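Local coordinates for protein endo-1,4-beta-xylanase C (PDB 4XUQ) that hydrolyses internal beta-1,4-xylosidic linkages of xylan, the chain described being one of its N-terminal family 22 carbohydrate-binding modules, with xylose bound, at residues A[77-82]-A[123-128]; A[91-96]-A[114-119]; A[97-102]-A[140-145]. One frame throughout, in Å; residues are numbered along the deposited sequence.

Interaction 1: residues A[77-82]-A[123-128]; sequences HISFWA and WKKIEA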
loop_
_atom_site.group_PDB
_atom_site.type_symbol
_atom_site.label_atom_id
_atom_site.label_comp_id
_atom_site.label_asym_id
_atom_site.label_seq_id
_atom_site.Cartn_x
_atom_site.Cartn_y
_atom_site.Cartn_z
ATOM N N HIS A 77 -6.196 -1.944 13.019
ATOM C CA HIS A 77 -5.285 -0.836 12.852
ATOM C C HIS A 77 -4.226 -1.220 11.857
ATOM O O HIS A 77 -3.512 -2.192 12.082
ATOM C CB HIS A 77 -4.644 -0.444 14.169
ATOM C CG HIS A 77 -3.906 0.844 14.107
ATOM N ND1 HIS A 77 -4.547 2.066 14.042
ATOM C CD2 HIS A 77 -2.585 1.111 14.051
ATOM C CE1 HIS A 77 -3.642 3.027 13.955
ATOM N NE2 HIS A 77 -2.450 2.474 14.022
ATOM N N ILE A 78 -4.140 -0.456 10.764
ATOM C CA ILE A 78 -3.176 -0.717 9.711
ATOM C C ILE A 78 -2.125 0.391 9.747
ATOM O O ILE A 78 -2.453 1.550 9.856
ATOM C CB ILE A 78 -3.813 -0.757 8.335
ATOM C CG1 ILE A 78 -4.848 -1.840 8.275
ATOM C CG2 ILE A 78 -2.751 -1.060 7.247
ATOM C CD1 ILE A 78 -5.216 -2.227 6.842
ATOM N N SER A 79 -0.870 -0.001 9.710
ATOM C CA SER A 79 0.229 0.969 9.533
ATOM C C SER A 79 1.287 0.451 8.580
ATOM O O SER A 79 1.434 -0.724 8.386
ATOM C CB SER A 79 0.841 1.324 10.866
ATOM O OG SER A 79 1.450 0.175 11.453
ATOM N N PHE A 80 2.022 1.390 7.973
ATOM C CA PHE A 80 3.256 1.045 7.245
ATOM C C PHE A 80 4.142 2.296 7.160
ATOM O O PHE A 80 3.654 3.401 7.351
ATOM C CB PHE A 80 2.967 0.471 5.849
ATOM C CG PHE A 80 2.290 1.416 4.892
ATOM C CD1 PHE A 80 0.921 1.561 4.879
ATOM C CD2 PHE A 80 3.024 2.161 3.959
ATOM C CE1 PHE A 80 0.307 2.376 3.961
ATOM C CE2 PHE A 80 2.420 2.992 3.036
ATOM C CZ PHE A 80 1.020 3.125 3.061
ATOM N N TRP A 81 5.385 2.070 6.804
ATOM C CA TRP A 81 6.364 3.130 6.673
ATOM C C TRP A 81 6.665 3.260 5.213
ATOM O O TRP A 81 6.739 2.268 4.484
ATOM C CB TRP A 81 7.621 2.791 7.474
ATOM C CG TRP A 81 7.404 2.893 8.969
ATOM C CD1 TRP A 81 6.854 1.940 9.781
ATOM C CD2 TRP A 81 7.777 3.991 9.837
ATOM N NE1 TRP A 81 6.826 2.381 11.066
ATOM C CE2 TRP A 81 7.356 3.645 11.137
ATOM C CE3 TRP A 81 8.392 5.230 9.622
ATOM C CZ2 TRP A 81 7.551 4.488 12.258
ATOM C CZ3 TRP A 81 8.577 6.085 10.722
ATOM C CH2 TRP A 81 8.168 5.702 12.028
ATOM N N ALA A 82 6.845 4.493 4.789
ATOM C CA ALA A 82 7.109 4.762 3.398
ATOM C C ALA A 82 8.247 5.785 3.286
ATOM O O ALA A 82 8.455 6.556 4.194
ATOM C CB ALA A 82 5.873 5.307 2.727
ATOM N N TRP A 123 11.820 8.490 6.033
ATOM C CA TRP A 123 10.790 7.484 6.313
ATOM C C TRP A 123 9.727 8.072 7.171
ATOM O O TRP A 123 10.001 8.851 8.081
ATOM C CB TRP A 123 11.369 6.265 7.050
ATOM C CG TRP A 123 12.189 5.407 6.179
ATOM C CD1 TRP A 123 13.542 5.493 5.989
ATOM C CD2 TRP A 123 11.736 4.327 5.321
ATOM N NE1 TRP A 123 13.950 4.560 5.075
ATOM C CE2 TRP A 123 12.883 3.809 4.660
ATOM C CE3 TRP A 123 10.492 3.779 5.034
ATOM C CZ2 TRP A 123 12.816 2.767 3.725
ATOM C CZ3 TRP A 123 10.401 2.727 4.136
ATOM C CH2 TRP A 123 11.574 2.210 3.480
ATOM N N LYS A 124 8.492 7.702 6.884
ATOM C CA LYS A 124 7.400 8.218 7.661
ATOM C C LYS A 124 6.271 7.201 7.732
ATOM O O LYS A 124 6.056 6.459 6.784
ATOM C CB LYS A 124 6.940 9.518 7.045
ATOM C CG LYS A 124 6.232 10.434 8.041
ATOM C CD LYS A 124 6.008 11.817 7.438
ATOM C CE LYS A 124 4.915 12.561 8.184
ATOM N NZ LYS A 124 4.644 13.907 7.571
ATOM N N LYS A 125 5.537 7.220 8.842
ATOM C CA LYS A 125 4.487 6.232 9.082
ATOM C C LYS A 125 3.138 6.717 8.539
ATOM O O LYS A 125 2.761 7.861 8.694
ATOM C CB LYS A 125 4.407 5.951 10.546
ATOM C CG LYS A 125 3.517 4.770 10.896
ATOM C CD LYS A 125 3.353 4.796 12.417
ATOM C CE LYS A 125 3.121 3.427 12.965
ATOM N NZ LYS A 125 3.035 3.523 14.454
ATOM N N ILE A 126 2.424 5.816 7.871
ATOM C CA ILE A 126 1.065 6.078 7.397
ATOM C C ILE A 126 0.202 5.095 8.210
ATOM O O ILE A 126 0.501 3.900 8.216
ATOM C CB ILE A 126 0.974 5.783 5.887
ATOM C CG1 ILE A 126 1.877 6.815 5.198
ATOM C CG2 ILE A 126 -0.464 5.839 5.381
ATOM C CD1 ILE A 126 2.717 6.283 4.098
ATOM N N GLU A 127 -0.841 5.560 8.864
ATOM C CA GLU A 127 -1.625 4.655 9.690
ATOM C C GLU A 127 -3.062 5.123 9.882
ATOM O O GLU A 127 -3.347 6.286 9.803
ATOM C CB GLU A 127 -0.956 4.462 11.067
ATOM C CG GLU A 127 -1.021 5.655 11.995
ATOM C CD GLU A 127 -0.349 5.425 13.363
ATOM O OE1 GLU A 127 -0.468 4.294 13.940
ATOM O OE2 GLU A 127 0.269 6.402 13.864
ATOM N N ALA A 128 -3.947 4.159 10.169
ATOM C CA ALA A 128 -5.353 4.457 10.506
ATOM C C ALA A 128 -6.046 3.204 10.982
ATOM O O ALA A 128 -5.596 2.078 10.699
ATOM C CB ALA A 128 -6.129 4.987 9.292
#
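His77 and Glu127 meet because of their first torsions: the His77 ring stands anti to its own N (chi1 -169°), while Glu127 CG lies between N and C (chi1 71°), and from there an extended chain carries the carboxylate to the ring edge. NE2 of His77 donates to OE1 of Glu127 at 2.7 Å, with the oxygen in the plane of the imidazole. The carboxylate is turned well away from that plane and takes the bond on its anti side. ND1 of the same ring is hydrogen-bonded to Asp129 OD1, so the imidazole is held at both nitrogens and its rotation is fixed; two carboxylates so near would probably stabilise a protonated histidine. Lys125 NZ makes a long ion pair with Glu127 OE1, at 3.6 Å.

The two strands are antiparallel neighbours in one sheet of the beta-sandwich that this carbohydrate-binding module adopts. Ile78, Phe80 and Ala82 form hydrogen-bonded pairs with Ala128, Ile126 and Lys124, the straightest link running from Ile126 N to Phe80 O (2.8 Å). Side chains then alternate between two surfaces. On the outer one, Lys125 lays its CB over the centre of the six-membered ring of Trp81, 3.8 Å from the centroid, a CH-pi contact. Trp81 also stacks with His44, and Trp123 brings its CE3 to within 3.9 Å of Trp81 CB.

The inner surface is mostly apolar; Lys124, at its edge, sends NZ to the carbonyl of Thr117. Ile126 CB sits over one face of the Phe80 ring, displaced toward the rim, and its CD1 reaches Phe80 CE2 at 3.5 Å. That same methyl lies 3.6 Å from Ala82 CB, wedged between ring and alanine. Met144 and Ala146, from the facing sheet, pack against Phe80.

Interaction 2: residues A[91-96]-A[114-119]; sequences QVINGS and ASTTLN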
loop_
_atom_site.group_PDB
_atom_site.type_symbol
_atom_site.label_atom_id
_atom_site.label_comp_id
_atom_site.label_asym_id
_atom_site.label_seq_id
_atom_site.Cartn_x
_atom_site.Cartn_y
_atom_site.Cartn_z
ATOM N N GLN A 91 6.183 14.982 -1.183
ATOM C CA GLN A 91 5.219 14.240 -1.950
ATOM C C GLN A 91 4.273 13.532 -0.967
ATOM O O GLN A 91 4.698 12.941 0.017
ATOM C CB GLN A 91 5.904 13.270 -2.917
ATOM C CG GLN A 91 4.967 12.373 -3.751
ATOM C CD GLN A 91 4.018 13.116 -4.645
ATOM O OE1 GLN A 91 4.418 13.908 -5.478
ATOM N NE2 GLN A 91 2.744 12.809 -4.524
ATOM N N VAL A 92 3.002 13.547 -1.326
ATOM C CA VAL A 92 2.016 12.860 -0.555
ATOM C C VAL A 92 1.999 11.374 -0.967
ATOM O O VAL A 92 2.062 11.041 -2.160
ATOM C CB VAL A 92 0.628 13.490 -0.761
ATOM C CG1 VAL A 92 -0.427 12.670 0.000
ATOM C CG2 VAL A 92 0.650 14.943 -0.249
ATOM N N ILE A 93 1.910 10.499 0.031
ATOM C CA ILE A 93 1.605 9.098 -0.225
ATOM C C ILE A 93 0.339 8.705 0.514
ATOM O O ILE A 93 0.060 9.215 1.620
ATOM C CB ILE A 93 2.800 8.238 0.168
ATOM C CG1 ILE A 93 2.614 6.821 -0.354
ATOM C CG2 ILE A 93 2.990 8.230 1.652
ATOM C CD1 ILE A 93 3.828 5.956 -0.185
ATOM N N ASN A 94 -0.440 7.849 -0.107
ATOM C CA ASN A 94 -1.724 7.418 0.456
ATOM C C ASN A 94 -1.676 5.942 0.765
ATOM O O ASN A 94 -1.092 5.169 -0.013
ATOM C CB ASN A 94 -2.830 7.624 -0.549
ATOM C CG ASN A 94 -3.142 9.089 -0.810
ATOM O OD1 ASN A 94 -2.767 9.999 -0.042
ATOM N ND2 ASN A 94 -3.871 9.323 -1.875
ATOM N N GLY A 95 -2.383 5.544 1.825
ATOM C CA GLY A 95 -2.659 4.138 2.060
ATOM C C GLY A 95 -4.117 3.933 1.688
ATOM O O GLY A 95 -4.973 4.710 2.150
ATOM N N SER A 96 -4.375 2.926 0.870
ATOM C CA SER A 96 -5.714 2.676 0.323
ATOM C C SER A 96 -6.108 1.202 0.420
ATOM O O SER A 96 -5.250 0.345 0.625
ATOM C CB SER A 96 -5.767 3.109 -1.138
ATOM O OG SER A 96 -5.584 4.524 -1.207
ATOM N N ALA A 114 -5.591 6.510 4.688
ATOM C CA ALA A 114 -4.678 7.476 5.292
ATOM C C ALA A 114 -3.762 8.084 4.234
ATOM O O ALA A 114 -3.686 7.650 3.101
ATOM C CB ALA A 114 -3.834 6.818 6.343
ATOM N N SER A 115 -3.102 9.141 4.658
ATOM C CA SER A 115 -2.331 9.997 3.797
ATOM C C SER A 115 -1.350 10.757 4.679
ATOM O O SER A 115 -1.734 11.274 5.744
ATOM C CB SER A 115 -3.293 11.001 3.166
ATOM O OG SER A 115 -2.663 11.843 2.263
ATOM N N THR A 116 -0.111 10.865 4.232
ATOM C CA THR A 116 0.846 11.764 4.841
ATOM C C THR A 116 1.703 12.400 3.748
ATOM O O THR A 116 1.847 11.872 2.641
ATOM C CB THR A 116 1.766 11.106 5.912
ATOM O OG1 THR A 116 2.641 10.156 5.265
ATOM C CG2 THR A 116 0.982 10.368 6.953
ATOM N N THR A 117 2.273 13.564 4.079
ATOM C CA THR A 117 3.261 14.207 3.234
ATOM C C THR A 117 4.631 13.779 3.686
ATOM O O THR A 117 4.994 13.966 4.821
ATOM C CB THR A 117 3.197 15.749 3.337
ATOM O OG1 THR A 117 1.900 16.187 2.976
ATOM C CG2 THR A 117 4.191 16.400 2.397
ATOM N N LEU A 118 5.370 13.203 2.767
ATOM C CA LEU A 118 6.743 12.803 3.031
ATOM C C LEU A 118 7.732 13.822 2.481
ATOM O O LEU A 118 7.496 14.458 1.444
ATOM C CB LEU A 118 7.068 11.479 2.366
ATOM C CG LEU A 118 6.510 10.235 3.067
ATOM C CD1 LEU A 118 5.025 10.235 2.936
ATOM C CD2 LEU A 118 7.052 9.042 2.349
ATOM N N ASN A 119 8.850 13.897 3.168
ATOM C CA ASN A 119 10.015 14.648 2.710
ATOM C C ASN A 119 10.958 13.714 2.024
ATOM O O ASN A 119 11.246 12.628 2.526
ATOM C CB ASN A 119 10.762 15.300 3.881
ATOM C CG ASN A 119 9.873 16.217 4.695
ATOM O OD1 ASN A 119 9.711 16.050 5.917
ATOM N ND2 ASN A 119 9.288 17.167 4.052
#
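Strands 91-96 and 114-119 run antiparallel with a marked twist, their axes at 143°, and Gln91, Ile93 and Gly95 exchange paired backbone hydrogen bonds with Leu118, Thr116 and Ala114. Between these, Val92 faces Thr117 and Asn94 faces Ser115 as non-hydrogen-bonded pairs, with CA atoms only 4.2 Å apart in the first.

On the surface carrying Val92, the valine straddles two hydroxyls. Its CG1, anti to the backbone N (chi1 176°), rests 3.3 Å from Ser115 OG, while CG2 lies 3.7 Å from Thr117 OG1. Ser115 OG also lies near the Asn94 side chain.

The other surface is more apolar: Ile93 and Leu118 share it, with Thr116 beside them, though the exact contact between isoleucine and leucine is doubtful in the model. The Gln91 amide curls over its own strand, NE2 donating to the carbonyl of the next residue, Val92 O, at 3.0 Å along a carbonyl lone pair, which holds its amide flat.

The two strands are the arms of a beta hairpin, 90-101 with 109-119, the latter being the last strand on that side of the four-stranded sheet within this chain. Ile93, Ala114 and Thr116 pack on Ile126 of strand 124-131 in the facing sheet, whereas strand 139-147 borders 90-101 on its other side and accepts Ser96 OG through Glu147.

Interaction 3: residues A[97-102]-A[140-145]; sequences LEKEFN and SGLRMY. With XYP (beta-D-xylopyranose), chain D.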
loop_
_atom_site.group_PDB
_atom_site.type_symbol
_atom_site.label_atom_id
_atom_site.label_comp_id
_atom_site.label_asym_id
_atom_site.label_seq_id
_atom_site.Cartn_x
_atom_site.Cartn_y
_atom_site.Cartn_z
ATOM N N LEU A 97 -7.408 0.973 0.286
ATOM C CA LEU A 97 -7.997 -0.363 0.267
ATOM C C LEU A 97 -8.684 -0.608 -1.057
ATOM O O LEU A 97 -9.370 0.307 -1.559
ATOM C CB LEU A 97 -9.015 -0.484 1.372
ATOM C CG LEU A 97 -8.605 -0.173 2.790
ATOM C CD1 LEU A 97 -9.800 -0.305 3.685
ATOM C CD2 LEU A 97 -7.490 -1.064 3.219
ATOM N N GLU A 98 -8.476 -1.791 -1.630
ATOM C CA GLU A 98 -9.202 -2.269 -2.792
ATOM C C GLU A 98 -10.116 -3.370 -2.318
ATOM O O GLU A 98 -9.668 -4.348 -1.672
ATOM C CB GLU A 98 -8.239 -2.763 -3.842
ATOM C CG GLU A 98 -8.859 -3.330 -5.105
ATOM C CD GLU A 98 -7.830 -3.828 -6.076
ATOM O OE1 GLU A 98 -7.080 -3.012 -6.614
ATOM O OE2 GLU A 98 -7.676 -5.078 -6.233
ATOM N N LYS A 99 -11.383 -3.213 -2.564
ATOM C CA LYS A 99 -12.395 -4.124 -2.104
ATOM C C LYS A 99 -13.149 -4.778 -3.237
ATOM O O LYS A 99 -13.540 -4.137 -4.221
ATOM C CB LYS A 99 -13.396 -3.427 -1.188
ATOM C CG LYS A 99 -12.734 -2.931 0.082
ATOM C CD LYS A 99 -13.721 -2.327 1.099
ATOM C CE LYS A 99 -13.827 -0.843 0.897
ATOM N NZ LYS A 99 -14.562 -0.209 2.058
ATOM N N GLU A 100 -13.403 -6.059 -3.067
ATOM C CA GLU A 100 -14.154 -6.876 -4.024
ATOM C C GLU A 100 -15.298 -7.504 -3.283
ATOM O O GLU A 100 -15.142 -7.974 -2.142
ATOM C CB GLU A 100 -13.230 -7.920 -4.593
ATOM C CG GLU A 100 -13.865 -8.928 -5.545
ATOM C CD GLU A 100 -13.002 -10.173 -5.671
ATOM O OE1 GLU A 100 -12.058 -10.056 -6.493
ATOM O OE2 GLU A 100 -13.223 -11.206 -4.931
ATOM N N PHE A 101 -16.483 -7.497 -3.904
ATOM C CA PHE A 101 -17.705 -8.064 -3.298
ATOM C C PHE A 101 -18.294 -9.106 -4.253
ATOM O O PHE A 101 -18.208 -8.962 -5.486
ATOM C CB PHE A 101 -18.776 -7.010 -3.031
ATOM C CG PHE A 101 -18.385 -5.941 -2.033
ATOM C CD1 PHE A 101 -17.646 -4.853 -2.422
ATOM C CD2 PHE A 101 -18.715 -6.069 -0.708
ATOM C CE1 PHE A 101 -17.278 -3.905 -1.502
ATOM C CE2 PHE A 101 -18.319 -5.141 0.221
ATOM C CZ PHE A 101 -17.591 -4.032 -0.184
ATOM N N ASN A 102 -18.829 -10.160 -3.679
ATOM C CA ASN A 102 -19.449 -11.242 -4.466
ATOM C C ASN A 102 -18.559 -11.815 -5.559
ATOM O O ASN A 102 -19.055 -12.268 -6.568
ATOM C CB ASN A 102 -20.778 -10.776 -5.075
ATOM C CG ASN A 102 -21.629 -10.006 -4.100
ATOM O OD1 ASN A 102 -21.828 -8.799 -4.246
ATOM N ND2 ASN A 102 -22.019 -10.654 -3.029
ATOM N N SER A 140 -15.431 -10.187 -0.586
ATOM C CA SER A 140 -14.640 -11.362 -0.989
ATOM C C SER A 140 -13.143 -11.050 -1.184
ATOM O O SER A 140 -12.340 -11.918 -1.306
ATOM C CB SER A 140 -15.230 -11.981 -2.265
ATOM O OG SER A 140 -15.383 -10.998 -3.281
ATOM N N GLY A 141 -12.784 -9.772 -1.220
ATOM C CA GLY A 141 -11.387 -9.328 -1.231
ATOM C C GLY A 141 -11.257 -8.017 -0.523
ATOM O O GLY A 141 -12.143 -7.143 -0.627
ATOM N N LEU A 142 -10.132 -7.828 0.146
ATOM C CA LEU A 142 -9.806 -6.562 0.787
ATOM C C LEU A 142 -8.313 -6.458 0.758
ATOM O O LEU A 142 -7.625 -7.221 1.471
ATOM C CB LEU A 142 -10.308 -6.508 2.238
ATOM C CG LEU A 142 -10.056 -5.218 2.994
ATOM C CD1 LEU A 142 -10.790 -4.090 2.354
ATOM C CD2 LEU A 142 -10.520 -5.290 4.424
ATOM N N ARG A 143 -7.799 -5.545 -0.057
ATOM C CA ARG A 143 -6.340 -5.460 -0.277
ATOM C C ARG A 143 -5.867 -4.109 0.138
ATOM O O ARG A 143 -6.499 -3.098 -0.175
ATOM C CB ARG A 143 -5.998 -5.737 -1.737
ATOM C CG ARG A 143 -6.591 -7.054 -2.247
ATOM C CD ARG A 143 -7.627 -6.864 -3.293
ATOM N NE ARG A 143 -8.327 -8.082 -3.593
ATOM C CZ ARG A 143 -9.040 -8.296 -4.681
ATOM N NH1 ARG A 143 -9.249 -7.334 -5.585
ATOM N NH2 ARG A 143 -9.679 -9.457 -4.816
ATOM N N MET A 144 -4.784 -4.072 0.863
ATOM C CA MET A 144 -4.169 -2.831 1.168
ATOM C C MET A 144 -3.132 -2.492 0.129
ATOM O O MET A 144 -2.441 -3.352 -0.397
ATOM C CB MET A 144 -3.535 -2.812 2.541
ATOM C CG MET A 144 -2.406 -3.767 2.775
ATOM S SD MET A 144 -1.729 -3.570 4.441
ATOM C CE MET A 144 -1.180 -1.832 4.377
ATOM N N TYR A 145 -3.003 -1.202 -0.170
ATOM C CA TYR A 145 -1.981 -0.744 -1.105
ATOM C C TYR A 145 -1.558 0.697 -0.819
ATOM O O TYR A 145 -2.239 1.414 -0.067
ATOM C CB TYR A 145 -2.426 -0.909 -2.568
ATOM C CG TYR A 145 -3.572 -0.042 -3.046
ATOM C CD1 TYR A 145 -4.895 -0.446 -2.825
ATOM C CD2 TYR A 145 -3.360 1.082 -3.825
ATOM C CE1 TYR A 145 -5.963 0.302 -3.277
ATOM C CE2 TYR A 145 -4.405 1.815 -4.344
ATOM C CZ TYR A 145 -5.711 1.429 -4.083
ATOM O OH TYR A 145 -6.799 2.145 -4.502
HETATM C C1 XYP D . -8.238 3.846 -8.075
HETATM C C2 XYP D . -7.280 4.661 -7.163
HETATM C C3 XYP D . -8.041 5.098 -5.944
HETATM C C4 XYP D . -9.335 5.820 -6.377
HETATM C C5 XYP D . -10.181 5.032 -7.384
HETATM O O2 XYP D . -6.186 3.822 -6.813
HETATM O O3 XYP D . -7.236 5.987 -5.150
HETATM O O4 XYP D . -10.031 5.996 -5.131
HETATM O O5 XYP D . -9.382 4.709 -8.489
HETATM O O HOH W 1 -10.559 -8.661 -7.963
#
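Arg143 leans across to strand 97-101 and can be followed outward from its CB, which lies 3.9 Å from Glu98 O. A bend at chi2 (114°) turns the chain along the sheet surface, and CD passes 3.4 Å from Glu98 OE2. NE takes a partner beyond the pair, Glu65, in a salt bridge. At the tip the guanidinium divides its nitrogens: NH1 donates to Glu98 OE2 at 2.8 Å, using the oxygen's anti lone pair, and NH2 donates more weakly to Glu100 OE1 at 3.0 Å. Both carboxylates stand nearly perpendicular to the guanidinium, meeting it at the edge. A water that donates to Glu100 OE1 and accepts from NH1 bridges the Glu100 carboxylate and the guanidinium. The guanidinium probably keeps the surrounding carboxylates ionised, and they in turn its own charge; Arg31 adds a second positive partner at Glu98 OE1.

This network lies on the glycan-binding side of the four-stranded sheet of the beta-sandwich. Strand 140-145 contains a classic beta bulge, in which Ser140 N and Gly141 N both reach Glu100 O from the same face of its carbonyl plane, Ser140 N at 2.7 Å. Ser140 OG donates to Glu100 OE2, also at 2.7 Å, so each carboxylate oxygen of Glu100 has a partner across the strands.

Tyr145, on the same side, puts the edge of its ring against the backbone between Leu97 and Glu98, with CE1 3.6 Å from Leu97 C. Its OH donates to O2 of a xylose residue at 2.9 Å; Glu147 also hydrogen-bonds this sugar, and Arg31 makes a cation-pi contact with the tyrosine ring. Facing the other way, Leu97 and Leu142 bring their CD1 methyls together in the interior, beside Met144.

In the fold
Interactions 2 and 3 belong to one four-stranded sheet and share strand 90-101, pairing it with 109-119 near its start and with 139-147 toward its end; a probable hydrogen bond from Ser96 N to Tyr145 O joins them. Interaction 1 lies in the facing sheet. Its inner surface meets both others in the core: Ile126 packs on Thr116, and Ile78 and Phe80 touch the Met144 methyl. The bond of Lys124 to Thr117 lies at the border. Away from that shared apolar interior the contacts diverge: interaction 1 has aromatic and charged groups, interaction 2 small hydroxyls, and interaction 3 a largely buried salt-bridge network beside the sugar site.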